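Local structure of molybdopterin biosynthesis moeA protein (Pyrococcus horikoshii, 1WU2) at residues D67-R72 against V135-N140; S192-E197 against Y230-D235; I348-G353 against V391-Y396. The protein probably takes part in molybdenum cofactor biosynthesis, helping to insert the metal into molybdopterin. All blocks are in the same frame, centred on the assembly; numbering follows the deposited sequence.

Interaction 1: D67-R72 against V135-N140; sequences DTFQAR and VAPGQN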
ATOM      1  N   ASP A  67     -47.083  21.131   8.921  1.00 57.22           N
ATOM      2  CA  ASP A  67     -47.805  22.397   8.768  1.00 57.64           C
ATOM      3  C   ASP A  67     -47.737  23.022   7.373  1.00 57.80           C
ATOM      4  O   ASP A  67     -48.459  23.978   7.096  1.00 57.89           O
ATOM      5  CB  ASP A  67     -47.270  23.424   9.776  1.00 57.77           C
ATOM      6  CG  ASP A  67     -47.682  23.113  11.203  1.00 58.10           C
ATOM      7  OD1 ASP A  67     -48.577  22.266  11.409  1.00 58.73           O
ATOM      8  OD2 ASP A  67     -47.149  23.669  12.184  1.00 58.21           O
ATOM      9  N   THR A  68     -46.873  22.499   6.506  1.00 57.92           N
ATOM     10  CA  THR A  68     -46.612  23.115   5.205  1.00 58.02           C
ATOM     11  C   THR A  68     -46.913  22.186   4.025  1.00 58.19           C
ATOM     12  O   THR A  68     -46.509  22.469   2.900  1.00 58.16           O
ATOM     13  CB  THR A  68     -45.137  23.570   5.139  1.00 58.00           C
ATOM     14  OG1 THR A  68     -44.273  22.430   5.202  1.00 57.90           O
ATOM     15  CG2 THR A  68     -44.753  24.386   6.370  1.00 58.01           C
ATOM     16  N   PHE A  69     -47.626  21.089   4.273  1.00 58.48           N
ATOM     17  CA  PHE A  69     -47.919  20.114   3.219  1.00 58.76           C
ATOM     18  C   PHE A  69     -48.849  20.680   2.139  1.00 59.10           C
ATOM     19  O   PHE A  69     -48.793  20.251   0.986  1.00 59.13           O
ATOM     20  CB  PHE A  69     -48.519  18.832   3.818  1.00 58.75           C
ATOM     21  CG  PHE A  69     -47.511  17.939   4.514  1.00 58.52           C
ATOM     22  CD1 PHE A  69     -46.160  18.277   4.594  1.00 58.34           C
ATOM     23  CD2 PHE A  69     -47.928  16.747   5.094  1.00 58.27           C
ATOM     24  CE1 PHE A  69     -45.254  17.441   5.235  1.00 58.28           C
ATOM     25  CE2 PHE A  69     -47.025  15.910   5.738  1.00 58.30           C
ATOM     26  CZ  PHE A  69     -45.687  16.258   5.807  1.00 58.27           C
ATOM     27  N   GLN A  70     -49.688  21.641   2.515  1.00 59.52           N
ATOM     28  CA  GLN A  70     -50.606  22.291   1.579  1.00 59.87           C
ATOM     29  C   GLN A  70     -50.094  23.690   1.212  1.00 60.16           C
ATOM     30  O   GLN A  70     -50.874  24.636   1.078  1.00 60.30           O
ATOM     31  CB  GLN A  70     -52.018  22.357   2.188  1.00 59.91           C
ATOM     32  CG  GLN A  70     -52.902  21.150   1.873  1.00 60.02           C
ATOM     33  CD  GLN A  70     -52.217  19.816   2.126  1.00 60.25           C
ATOM     34  OE1 GLN A  70     -52.243  19.299   3.244  1.00 60.55           O
ATOM     35  NE2 GLN A  70     -51.607  19.256   1.086  1.00 60.24           N
ATOM     36  N   ALA A  71     -48.778  23.806   1.035  1.00 60.44           N
ATOM     37  CA  ALA A  71     -48.140  25.082   0.726  1.00 60.68           C
ATOM     38  C   ALA A  71     -47.827  25.171  -0.761  1.00 60.90           C
ATOM     39  O   ALA A  71     -47.253  24.249  -1.338  1.00 60.86           O
ATOM     40  CB  ALA A  71     -46.868  25.251   1.542  1.00 60.66           C
ATOM     41  N   ARG A  72     -48.227  26.282  -1.373  1.00 61.22           N
ATOM     42  CA  ARG A  72     -47.972  26.546  -2.787  1.00 61.48           C
ATOM     43  C   ARG A  72     -47.571  28.013  -2.972  1.00 61.48           C
ATOM     44  O   ARG A  72     -47.464  28.758  -1.997  1.00 61.52           O
ATOM     45  CB  ARG A  72     -49.217  26.206  -3.616  1.00 61.63           C
ATOM     46  CG  ARG A  72     -49.519  24.711  -3.693  1.00 62.17           C
ATOM     47  CD  ARG A  72     -50.922  24.367  -4.180  1.00 63.21           C
ATOM     48  NE  ARG A  72     -51.663  23.555  -3.210  1.00 63.76           N
ATOM     49  CZ  ARG A  72     -52.609  24.006  -2.379  1.00 64.46           C
ATOM     50  NH1 ARG A  72     -52.971  25.289  -2.367  1.00 64.58           N
ATOM     51  NH2 ARG A  72     -53.205  23.158  -1.547  1.00 64.62           N
ATOM     52  N   VAL A 135     -42.308  21.449   3.132  1.00 41.36           N
ATOM     53  CA  VAL A 135     -41.067  21.084   3.795  1.00 40.70           C
ATOM     54  C   VAL A 135     -41.166  19.630   4.246  1.00 40.13           C
ATOM     55  O   VAL A 135     -42.154  19.231   4.863  1.00 40.16           O
ATOM     56  CB  VAL A 135     -40.812  22.000   5.016  1.00 40.63           C
ATOM     57  CG1 VAL A 135     -39.573  21.560   5.793  1.00 40.43           C
ATOM     58  CG2 VAL A 135     -40.677  23.449   4.566  1.00 40.61           C
ATOM     59  N   ALA A 136     -40.141  18.842   3.934  1.00 39.46           N
ATOM     60  CA  ALA A 136     -40.100  17.432   4.314  1.00 38.95           C
ATOM     61  C   ALA A 136     -39.763  17.281   5.798  1.00 38.50           C
ATOM     62  O   ALA A 136     -39.022  18.097   6.344  1.00 38.17           O
ATOM     63  CB  ALA A 136     -39.073  16.695   3.475  1.00 38.89           C
ATOM     64  N   PRO A 137     -40.313  16.256   6.454  1.00 38.01           N
ATOM     65  CA  PRO A 137     -39.865  15.887   7.801  1.00 37.69           C
ATOM     66  C   PRO A 137     -38.387  15.494   7.801  1.00 37.32           C
ATOM     67  O   PRO A 137     -37.975  14.638   7.020  1.00 37.32           O
ATOM     68  CB  PRO A 137     -40.749  14.683   8.155  1.00 37.64           C
ATOM     69  CG  PRO A 137     -41.927  14.791   7.256  1.00 37.92           C
ATOM     70  CD  PRO A 137     -41.418  15.395   5.993  1.00 37.97           C
ATOM     71  N   GLY A 138     -37.606  16.139   8.659  1.00 36.95           N
ATOM     72  CA  GLY A 138     -36.181  15.877   8.769  1.00 36.60           C
ATOM     73  C   GLY A 138     -35.346  16.739   7.841  1.00 36.23           C
ATOM     74  O   GLY A 138     -34.149  16.501   7.690  1.00 36.25           O
ATOM     75  N   GLN A 139     -35.968  17.747   7.230  1.00 35.83           N
ATOM     76  CA  GLN A 139     -35.275  18.634   6.301  1.00 35.54           C
ATOM     77  C   GLN A 139     -34.287  19.510   7.063  1.00 35.29           C
ATOM     78  O   GLN A 139     -34.642  20.121   8.067  1.00 35.36           O
ATOM     79  CB  GLN A 139     -36.275  19.509   5.539  1.00 35.50           C
ATOM     80  CG  GLN A 139     -35.629  20.484   4.549  1.00 35.53           C
ATOM     81  CD  GLN A 139     -36.573  20.934   3.442  1.00 35.43           C
ATOM     82  OE1 GLN A 139     -37.405  20.160   2.976  1.00 35.50           O
ATOM     83  NE2 GLN A 139     -36.442  22.186   3.020  1.00 35.49           N
ATOM     84  N   ASN A 140     -33.048  19.555   6.581  1.00 34.91           N
ATOM     85  CA  ASN A 140     -31.980  20.334   7.203  1.00 34.61           C
ATOM     86  C   ASN A 140     -31.763  19.994   8.675  1.00 34.35           C
ATOM     87  O   ASN A 140     -31.520  20.880   9.495  1.00 34.37           O
ATOM     88  CB  ASN A 140     -32.237  21.839   7.029  1.00 34.52           C
ATOM     89  CG  ASN A 140     -32.200  22.271   5.578  1.00 34.56           C
ATOM     90  OD1 ASN A 140     -31.423  21.743   4.784  1.00 34.24           O
ATOM     91  ND2 ASN A 140     -33.037  23.242   5.226  1.00 34.56           N
TER
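Thr68 meets Val135 through its hydroxyl, while the neighbouring Phe69 turns a ring edge to the same residue. OG1 of Thr68 accepts the backbone N-H of Val135 at 3.0 Å, and the bond is nearly straight at 162°. The Thr68 side chain reaches this N-H with OG1 set between its own backbone N and carbonyl carbon (chi1 65°). The same oxygen lies 3.5 Å from CB of Val135, and the two side chains slant across one another. Thr68 OG1 is also hydrogen-bonded to Ala65 O. The hydroxyl therefore links two backbone groups.

Phe69 adds a different kind of contact. Its CE1 lies 3.6 Å from Val135 O, which sits in the plane of the ring, beyond its edge. CZ of the same ring lies 4.3 Å from CG of Pro137, also at the edge. Pro137 also leans on Ala65 and Glu66.

Both segments bend sharply here. A type I turn runs from Thr68 to Ala71, and a type II turn from Ala136 to Gln139. Gln139 OE1 takes the N-H of Ala136 at 3.2 Å, tying the second turn to its own start; the N-H lies above the plane of the Gln139 side-chain amide. The contact joins loops that follow strands 60-63 and 128-131 of one sheet in the N-terminal region.

A valine in place of Thr68 would probably leave the N-H of Val135 and the carbonyl of Ala65 without their shared partner. The chemistry implies a junction of loops whose one hydrogen bond across the two segments is made by a buried threonine hydroxyl, with Phe69 and Pro137 packed on its more exposed side.

Interaction 2: S192-E197 against Y230-D235; sequences SELIEE and YGVLPD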
ATOM      1  N   SER A 192      27.309 -21.771   1.836  1.00 41.27           N
ATOM      2  CA  SER A 192      28.725 -21.436   2.043  1.00 41.98           C
ATOM      3  C   SER A 192      29.217 -20.492   0.950  1.00 42.72           C
ATOM      4  O   SER A 192      30.173 -19.738   1.139  1.00 42.79           O
ATOM      5  CB  SER A 192      29.589 -22.701   2.041  1.00 41.96           C
ATOM      6  OG  SER A 192      28.939 -23.781   2.683  1.00 42.15           O
ATOM      7  N   GLU A 193      28.573 -20.593  -0.208  1.00 43.72           N
ATOM      8  CA  GLU A 193      28.704 -19.639  -1.311  1.00 44.52           C
ATOM      9  C   GLU A 193      28.446 -18.179  -0.920  1.00 45.29           C
ATOM     10  O   GLU A 193      29.082 -17.273  -1.454  1.00 45.28           O
ATOM     11  CB  GLU A 193      27.730 -20.020  -2.438  1.00 44.58           C
ATOM     12  CG  GLU A 193      26.415 -20.631  -1.950  1.00 44.89           C
ATOM     13  CD  GLU A 193      25.242 -20.379  -2.872  1.00 45.78           C
ATOM     14  OE1 GLU A 193      25.447 -19.889  -4.006  1.00 46.24           O
ATOM     15  OE2 GLU A 193      24.101 -20.680  -2.453  1.00 46.91           O
ATOM     16  N   LEU A 194      27.513 -17.956   0.002  1.00 46.30           N
ATOM     17  CA  LEU A 194      27.028 -16.605   0.301  1.00 47.11           C
ATOM     18  C   LEU A 194      28.017 -15.736   1.089  1.00 48.01           C
ATOM     19  O   LEU A 194      28.761 -16.226   1.937  1.00 48.26           O
ATOM     20  CB  LEU A 194      25.681 -16.678   1.025  1.00 47.05           C
ATOM     21  CG  LEU A 194      24.567 -17.281   0.159  1.00 46.80           C
ATOM     22  CD1 LEU A 194      23.451 -17.839   1.011  1.00 46.68           C
ATOM     23  CD2 LEU A 194      24.020 -16.253  -0.825  1.00 46.67           C
ATOM     24  N   ILE A 195      27.996 -14.438   0.788  1.00 49.07           N
ATOM     25  CA  ILE A 195      28.910 -13.453   1.366  1.00 49.97           C
ATOM     26  C   ILE A 195      28.168 -12.121   1.562  1.00 50.87           C
ATOM     27  O   ILE A 195      27.263 -11.799   0.801  1.00 50.80           O
ATOM     28  CB  ILE A 195      30.162 -13.289   0.444  1.00 50.01           C
ATOM     29  CG1 ILE A 195      31.390 -12.832   1.243  1.00 50.09           C
ATOM     30  CG2 ILE A 195      29.885 -12.338  -0.727  1.00 49.88           C
ATOM     31  CD1 ILE A 195      32.549 -13.802   1.166  1.00 50.10           C
ATOM     32  N   GLU A 196      28.548 -11.349   2.575  1.00 52.08           N
ATOM     33  CA  GLU A 196      27.794 -10.144   2.939  1.00 53.06           C
ATOM     34  C   GLU A 196      28.045  -8.950   2.013  1.00 53.76           C
ATOM     35  O   GLU A 196      27.139  -8.147   1.784  1.00 53.86           O
ATOM     36  CB  GLU A 196      28.059  -9.754   4.403  1.00 53.22           C
ATOM     37  CG  GLU A 196      29.420  -9.125   4.670  1.00 53.88           C
ATOM     38  CD  GLU A 196      29.872  -9.292   6.112  1.00 54.64           C
ATOM     39  OE1 GLU A 196      30.923  -9.934   6.339  1.00 55.06           O
ATOM     40  OE2 GLU A 196      29.177  -8.782   7.018  1.00 54.94           O
ATOM     41  N   GLU A 197      29.262  -8.845   1.477  1.00 54.68           N
ATOM     42  CA  GLU A 197      29.674  -7.678   0.689  1.00 55.44           C
ATOM     43  C   GLU A 197      30.247  -8.059  -0.680  1.00 55.96           C
ATOM     44  O   GLU A 197      30.948  -9.064  -0.797  1.00 56.00           O
ATOM     45  CB  GLU A 197      30.737  -6.889   1.458  1.00 55.53           C
ATOM     46  CG  GLU A 197      30.286  -5.514   1.917  1.00 56.07           C
ATOM     47  CD  GLU A 197      31.266  -4.882   2.887  1.00 56.53           C
ATOM     48  OE1 GLU A 197      31.756  -3.769   2.600  1.00 56.76           O
ATOM     49  OE2 GLU A 197      31.539  -5.499   3.940  1.00 56.96           O
ATOM     50  N   TYR A 230      18.606 -14.596  12.114  1.00 39.48           N
ATOM     51  CA  TYR A 230      19.545 -15.543  12.707  1.00 40.27           C
ATOM     52  C   TYR A 230      20.826 -15.643  11.873  1.00 41.48           C
ATOM     53  O   TYR A 230      21.732 -16.405  12.206  1.00 41.56           O
ATOM     54  CB  TYR A 230      18.880 -16.906  12.878  1.00 39.98           C
ATOM     55  CG  TYR A 230      17.739 -16.867  13.865  1.00 38.99           C
ATOM     56  CD1 TYR A 230      17.945 -17.158  15.211  1.00 38.12           C
ATOM     57  CD2 TYR A 230      16.458 -16.518  13.458  1.00 38.09           C
ATOM     58  CE1 TYR A 230      16.901 -17.112  16.126  1.00 37.24           C
ATOM     59  CE2 TYR A 230      15.408 -16.468  14.363  1.00 37.79           C
ATOM     60  CZ  TYR A 230      15.635 -16.765  15.700  1.00 37.49           C
ATOM     61  OH  TYR A 230      14.599 -16.723  16.607  1.00 36.41           O
ATOM     62  N   GLY A 231      20.893 -14.861  10.797  1.00 42.98           N
ATOM     63  CA  GLY A 231      22.105 -14.704  10.012  1.00 44.22           C
ATOM     64  C   GLY A 231      22.322 -15.746   8.932  1.00 45.38           C
ATOM     65  O   GLY A 231      21.515 -16.661   8.753  1.00 45.55           O
ATOM     66  N   VAL A 232      23.432 -15.588   8.214  1.00 46.75           N
ATOM     67  CA  VAL A 232      23.846 -16.516   7.167  1.00 47.83           C
ATOM     68  C   VAL A 232      24.646 -17.648   7.799  1.00 48.83           C
ATOM     69  O   VAL A 232      25.551 -17.405   8.595  1.00 48.84           O
ATOM     70  CB  VAL A 232      24.723 -15.815   6.101  1.00 47.89           C
ATOM     71  CG1 VAL A 232      25.103 -16.785   4.982  1.00 48.06           C
ATOM     72  CG2 VAL A 232      24.012 -14.591   5.533  1.00 47.99           C
ATOM     73  N   LEU A 233      24.310 -18.881   7.430  1.00 50.11           N
ATOM     74  CA  LEU A 233      24.940 -20.076   7.988  1.00 51.19           C
ATOM     75  C   LEU A 233      25.635 -20.864   6.876  1.00 52.15           C
ATOM     76  O   LEU A 233      25.213 -20.796   5.724  1.00 52.23           O
ATOM     77  CB  LEU A 233      23.883 -20.966   8.647  1.00 51.22           C
ATOM     78  CG  LEU A 233      23.502 -20.710  10.110  1.00 51.39           C
ATOM     79  CD1 LEU A 233      23.458 -19.226  10.461  1.00 51.55           C
ATOM     80  CD2 LEU A 233      22.159 -21.360  10.399  1.00 51.40           C
ATOM     81  N   PRO A 234      26.683 -21.619   7.205  1.00 53.37           N
ATOM     82  CA  PRO A 234      27.312 -22.502   6.214  1.00 54.08           C
ATOM     83  C   PRO A 234      26.502 -23.780   5.997  1.00 54.84           C
ATOM     84  O   PRO A 234      25.641 -24.109   6.817  1.00 54.94           O
ATOM     85  CB  PRO A 234      28.682 -22.829   6.833  1.00 54.10           C
ATOM     86  CG  PRO A 234      28.739 -22.106   8.154  1.00 53.90           C
ATOM     87  CD  PRO A 234      27.348 -21.710   8.517  1.00 53.40           C
ATOM     88  N   ASP A 235      26.775 -24.477   4.897  1.00 55.70           N
ATOM     89  CA  ASP A 235      26.180 -25.784   4.633  1.00 56.32           C
ATOM     90  C   ASP A 235      26.796 -26.812   5.585  1.00 56.71           C
ATOM     91  O   ASP A 235      27.842 -27.398   5.297  1.00 56.81           O
ATOM     92  CB  ASP A 235      26.402 -26.201   3.174  1.00 56.47           C
ATOM     93  CG  ASP A 235      25.599 -25.357   2.193  1.00 56.98           C
ATOM     94  OD1 ASP A 235      26.181 -24.893   1.185  1.00 57.12           O
ATOM     95  OD2 ASP A 235      24.381 -25.110   2.344  1.00 57.68           O
TER
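Ser192 and Asp235 make a mainly polar surface contact at the C-terminal ends of two neighbouring parallel strands in the probable molybdopterin-binding domain. The motif is a beta-alpha-beta crossover. Strand 184-190 leads into residues 192-197, of which 194-195 form a short strand paired in parallel with 208-209. Helix 212-222 follows, and the chain returns as strand 226-233 at the edge of the main sheet. This topology is consistent with the MogA-like alpha/beta fold known from MoeA proteins.

Just past both strands, the backbone N of Asp235 gives its hydrogen to Ser192 OG at 3.2 Å, with a nearly straight angle of 165°. Pro234 passes alongside, its CA 4.1 Å from the same OG. Ala87 of the second subunit packs on both Ser192 and Asp235, so this corner also lies at the dimer interface.

An apolar touch lies further along. Leu194 sets its CB 4.0 Å from CG1 of Val232. It is the Val232 torsion, with CG1 anti to the backbone N (chi1 -178°), that puts this methyl and not CG2 against Leu194. Both residues also rest on Ile189 of strand 184-190 and on Glu210.

The carboxylate of Asp235 completes the corner through one oxygen. OD1 takes two weak hydrogen bonds from Ser192, one from its backbone N at 3.4 Å and one from OG at 3.3 Å.

Interaction 3: I348-G353 against V391-Y396; sequences IYYENG and VWITLY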
ATOM      1  N   ILE A 348       4.397  -8.472 -13.854  1.00 27.19           N
ATOM      2  CA  ILE A 348       3.683  -7.522 -14.703  1.00 27.18           C
ATOM      3  C   ILE A 348       4.047  -6.093 -14.316  1.00 27.42           C
ATOM      4  O   ILE A 348       4.139  -5.789 -13.138  1.00 27.11           O
ATOM      5  CB  ILE A 348       2.160  -7.707 -14.491  1.00 27.11           C
ATOM      6  CG1 ILE A 348       1.704  -9.114 -14.903  1.00 26.75           C
ATOM      7  CG2 ILE A 348       1.364  -6.614 -15.218  1.00 26.90           C
ATOM      8  CD1 ILE A 348       1.879  -9.437 -16.367  1.00 26.62           C
ATOM      9  N   TYR A 349       4.245  -5.215 -15.297  1.00 27.94           N
ATOM     10  CA  TYR A 349       4.211  -3.778 -15.033  1.00 28.46           C
ATOM     11  C   TYR A 349       2.878  -3.228 -15.511  1.00 28.73           C
ATOM     12  O   TYR A 349       2.612  -3.177 -16.711  1.00 28.73           O
ATOM     13  CB  TYR A 349       5.359  -3.008 -15.688  1.00 28.57           C
ATOM     14  CG  TYR A 349       5.441  -1.582 -15.172  1.00 29.20           C
ATOM     15  CD1 TYR A 349       4.899  -0.520 -15.894  1.00 29.82           C
ATOM     16  CD2 TYR A 349       6.027  -1.306 -13.944  1.00 29.76           C
ATOM     17  CE1 TYR A 349       4.958   0.783 -15.408  1.00 30.42           C
ATOM     18  CE2 TYR A 349       6.093  -0.013 -13.449  1.00 30.34           C
ATOM     19  CZ  TYR A 349       5.559   1.028 -14.182  1.00 30.82           C
ATOM     20  OH  TYR A 349       5.632   2.308 -13.680  1.00 31.56           O
ATOM     21  N   TYR A 350       2.049  -2.826 -14.554  1.00 29.16           N
ATOM     22  CA  TYR A 350       0.735  -2.272 -14.827  1.00 29.58           C
ATOM     23  C   TYR A 350       0.789  -0.745 -14.880  1.00 30.20           C
ATOM     24  O   TYR A 350       1.213  -0.102 -13.917  1.00 30.05           O
ATOM     25  CB  TYR A 350      -0.255  -2.707 -13.743  1.00 29.46           C
ATOM     26  CG  TYR A 350      -1.591  -2.021 -13.863  1.00 29.27           C
ATOM     27  CD1 TYR A 350      -2.545  -2.468 -14.772  1.00 29.22           C
ATOM     28  CD2 TYR A 350      -1.890  -0.904 -13.091  1.00 29.27           C
ATOM     29  CE1 TYR A 350      -3.768  -1.829 -14.898  1.00 29.48           C
ATOM     30  CE2 TYR A 350      -3.105  -0.257 -13.211  1.00 29.45           C
ATOM     31  CZ  TYR A 350      -4.042  -0.724 -14.114  1.00 29.77           C
ATOM     32  OH  TYR A 350      -5.247  -0.079 -14.231  1.00 31.07           O
ATOM     33  N   GLU A 351       0.367  -0.181 -16.010  1.00 30.98           N
ATOM     34  CA  GLU A 351       0.084   1.253 -16.121  1.00 31.84           C
ATOM     35  C   GLU A 351      -0.935   1.536 -17.230  1.00 32.32           C
ATOM     36  O   GLU A 351      -0.906   0.903 -18.292  1.00 32.33           O
ATOM     37  CB  GLU A 351       1.369   2.065 -16.348  1.00 32.00           C
ATOM     38  CG  GLU A 351       1.939   2.011 -17.763  1.00 32.88           C
ATOM     39  CD  GLU A 351       3.185   2.860 -17.935  1.00 34.16           C
ATOM     40  OE1 GLU A 351       3.428   3.755 -17.097  1.00 35.01           O
ATOM     41  OE2 GLU A 351       3.925   2.632 -18.917  1.00 35.19           O
ATOM     42  N   ASN A 352      -1.825   2.497 -16.970  1.00 32.90           N
ATOM     43  CA  ASN A 352      -2.857   2.921 -17.924  1.00 33.38           C
ATOM     44  C   ASN A 352      -3.782   1.779 -18.355  1.00 33.40           C
ATOM     45  O   ASN A 352      -4.060   1.610 -19.540  1.00 33.57           O
ATOM     46  CB  ASN A 352      -2.228   3.581 -19.162  1.00 33.51           C
ATOM     47  CG  ASN A 352      -1.269   4.708 -18.814  1.00 34.52           C
ATOM     48  OD1 ASN A 352      -0.423   5.084 -19.627  1.00 36.34           O
ATOM     49  ND2 ASN A 352      -1.397   5.256 -17.607  1.00 35.63           N
ATOM     50  N   GLY A 353      -4.243   0.997 -17.382  1.00 33.53           N
ATOM     51  CA  GLY A 353      -5.121  -0.134 -17.642  1.00 33.54           C
ATOM     52  C   GLY A 353      -4.528  -1.237 -18.506  1.00 33.61           C
ATOM     53  O   GLY A 353      -5.273  -1.993 -19.124  1.00 33.65           O
ATOM     54  N   VAL A 391      -7.227  -9.704 -18.018  1.00 34.78           N
ATOM     55  CA  VAL A 391      -6.679 -10.533 -16.952  1.00 33.95           C
ATOM     56  C   VAL A 391      -6.774  -9.821 -15.608  1.00 33.17           C
ATOM     57  O   VAL A 391      -6.861  -8.593 -15.546  1.00 32.79           O
ATOM     58  CB  VAL A 391      -5.201 -10.904 -17.223  1.00 33.97           C
ATOM     59  CG1 VAL A 391      -5.090 -11.757 -18.476  1.00 33.89           C
ATOM     60  CG2 VAL A 391      -4.324  -9.652 -17.344  1.00 34.15           C
ATOM     61  N   TRP A 392      -6.761 -10.613 -14.540  1.00 32.25           N
ATOM     62  CA  TRP A 392      -6.764 -10.108 -13.177  1.00 31.58           C
ATOM     63  C   TRP A 392      -5.359 -10.225 -12.609  1.00 30.88           C
ATOM     64  O   TRP A 392      -4.729 -11.279 -12.701  1.00 30.95           O
ATOM     65  CB  TRP A 392      -7.764 -10.892 -12.326  1.00 31.65           C
ATOM     66  CG  TRP A 392      -9.151 -10.763 -12.849  1.00 32.28           C
ATOM     67  CD1 TRP A 392      -9.756 -11.561 -13.776  1.00 32.84           C
ATOM     68  CD2 TRP A 392     -10.101  -9.750 -12.512  1.00 33.22           C
ATOM     69  NE1 TRP A 392     -11.032 -11.115 -14.026  1.00 33.21           N
ATOM     70  CE2 TRP A 392     -11.270 -10.003 -13.262  1.00 33.59           C
ATOM     71  CE3 TRP A 392     -10.088  -8.652 -11.643  1.00 33.86           C
ATOM     72  CZ2 TRP A 392     -12.409  -9.201 -13.171  1.00 34.26           C
ATOM     73  CZ3 TRP A 392     -11.218  -7.856 -11.553  1.00 34.12           C
ATOM     74  CH2 TRP A 392     -12.363  -8.134 -12.312  1.00 34.23           C
ATOM     75  N   ILE A 393      -4.869  -9.128 -12.039  1.00 29.85           N
ATOM     76  CA  ILE A 393      -3.523  -9.070 -11.488  1.00 29.09           C
ATOM     77  C   ILE A 393      -3.564  -8.556 -10.055  1.00 28.49           C
ATOM     78  O   ILE A 393      -4.535  -7.932  -9.640  1.00 28.32           O
ATOM     79  CB  ILE A 393      -2.609  -8.178 -12.373  1.00 28.97           C
ATOM     80  CG1 ILE A 393      -3.090  -6.722 -12.381  1.00 28.71           C
ATOM     81  CG2 ILE A 393      -2.557  -8.729 -13.789  1.00 28.90           C
ATOM     82  CD1 ILE A 393      -2.163  -5.776 -13.110  1.00 28.65           C
ATOM     83  N   THR A 394      -2.504  -8.837  -9.306  1.00 27.80           N
ATOM     84  CA  THR A 394      -2.384  -8.401  -7.922  1.00 27.31           C
ATOM     85  C   THR A 394      -1.267  -7.372  -7.832  1.00 27.19           C
ATOM     86  O   THR A 394      -0.144  -7.637  -8.253  1.00 27.02           O
ATOM     87  CB  THR A 394      -2.078  -9.603  -7.014  1.00 27.23           C
ATOM     88  OG1 THR A 394      -3.124 -10.575  -7.129  1.00 26.56           O
ATOM     89  CG2 THR A 394      -2.107  -9.206  -5.536  1.00 26.88           C
ATOM     90  N   LEU A 395      -1.577  -6.199  -7.294  1.00 27.14           N
ATOM     91  CA  LEU A 395      -0.571  -5.160  -7.099  1.00 27.27           C
ATOM     92  C   LEU A 395       0.411  -5.552  -6.000  1.00 27.44           C
ATOM     93  O   LEU A 395       0.046  -6.227  -5.035  1.00 27.39           O
ATOM     94  CB  LEU A 395      -1.230  -3.824  -6.748  1.00 27.26           C
ATOM     95  CG  LEU A 395      -2.203  -3.248  -7.783  1.00 27.06           C
ATOM     96  CD1 LEU A 395      -2.627  -1.854  -7.370  1.00 27.45           C
ATOM     97  CD2 LEU A 395      -1.600  -3.231  -9.183  1.00 26.94           C
ATOM     98  N   TYR A 396       1.662  -5.142  -6.167  1.00 27.72           N
ATOM     99  CA  TYR A 396       2.673  -5.335  -5.140  1.00 27.97           C
ATOM    100  C   TYR A 396       2.287  -4.494  -3.938  1.00 28.36           C
ATOM    101  O   TYR A 396       2.044  -5.029  -2.850  1.00 28.86           O
ATOM    102  CB  TYR A 396       4.054  -4.921  -5.652  1.00 28.00           C
ATOM    103  CG  TYR A 396       4.701  -5.871  -6.650  1.00 26.93           C
ATOM    104  CD1 TYR A 396       4.151  -7.119  -6.945  1.00 26.37           C
ATOM    105  CD2 TYR A 396       5.881  -5.514  -7.294  1.00 26.07           C
ATOM    106  CE1 TYR A 396       4.763  -7.977  -7.855  1.00 25.93           C
ATOM    107  CE2 TYR A 396       6.499  -6.366  -8.198  1.00 25.33           C
ATOM    108  CZ  TYR A 396       5.936  -7.594  -8.476  1.00 25.33           C
ATOM    109  OH  TYR A 396       6.538  -8.445  -9.374  1.00 24.77           O
ATOM    110  OXT TYR A 396       2.187  -3.276  -4.066  1.00 28.67           O
TER
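Ile393 points its CD1 methyl at Ile348 and Tyr350 on the facing strand, and the contact across the two segments is wholly apolar. CD1 of Ile393 touches CB of Tyr350 at 3.7 Å. It lies equally close, at 3.7 Å, to Tyr350 CD1, so the methyl sits where the tyrosine's stem meets its ring. It approaches that ring obliquely, and the two side chains run at about a right angle. CG2 of Ile348 stands 4.2 Å from the same Ile393 CD1. The extended outer torsion of Ile393 (chi2 174°) carries CD1 well clear of its own backbone. The ring of Tyr350 starts anti to its backbone N (chi1 172°), a turn that leaves CB and the near ring atom CD1 both against the Ile393 methyl.

No hydrogen bond joins the segments, and the CA atoms of Ile348 and Ile393 are 8.0 Å apart. The reason lies in the fold. Strands 343-351 and 390-395 are not partners in the sheet. Each pairs with strand 374-378 on one side, while strands 354-357 and 327-332 close the circuit on the other. The result is a small beta barrel in the C-terminal region, domain IV of MoeA. The three side chains are buried and meet across its interior. Leu376 and Ala355 also pack against Ile348, and Val328 and Ala330 against Tyr350.

One polar bond leads outward from this core. Tyr350 OH is hydrogen-bonded to Lys327 O of the second subunit, which links the barrel interior to the dimer interface. At the chain end, the terminal O of Tyr396 is hydrogen-bonded to Lys222 NZ.

Overall arrangement
From the N terminus the three contacts follow in series, and none nests in or crosses another. Interaction 1 closes a long loop of 62 residues, rich in strand, and joins the loops after strands 60-63 and 128-131 in the N-terminal region. Interaction 2 closes a shorter loop of 32 residues, half of it helix, and joins the ends of adjacent strands 184-190 and 226-233. Interaction 3 closes the last loop and joins strands 343-351 and 390-395 across the C-terminal barrel. Interactions 1 and 2 lie on opposite sides of the chain's centre, with their own centres about 79 Å apart. Interactions 2 and 3 both reach the second subunit, whereas interaction 1 touches no other chain.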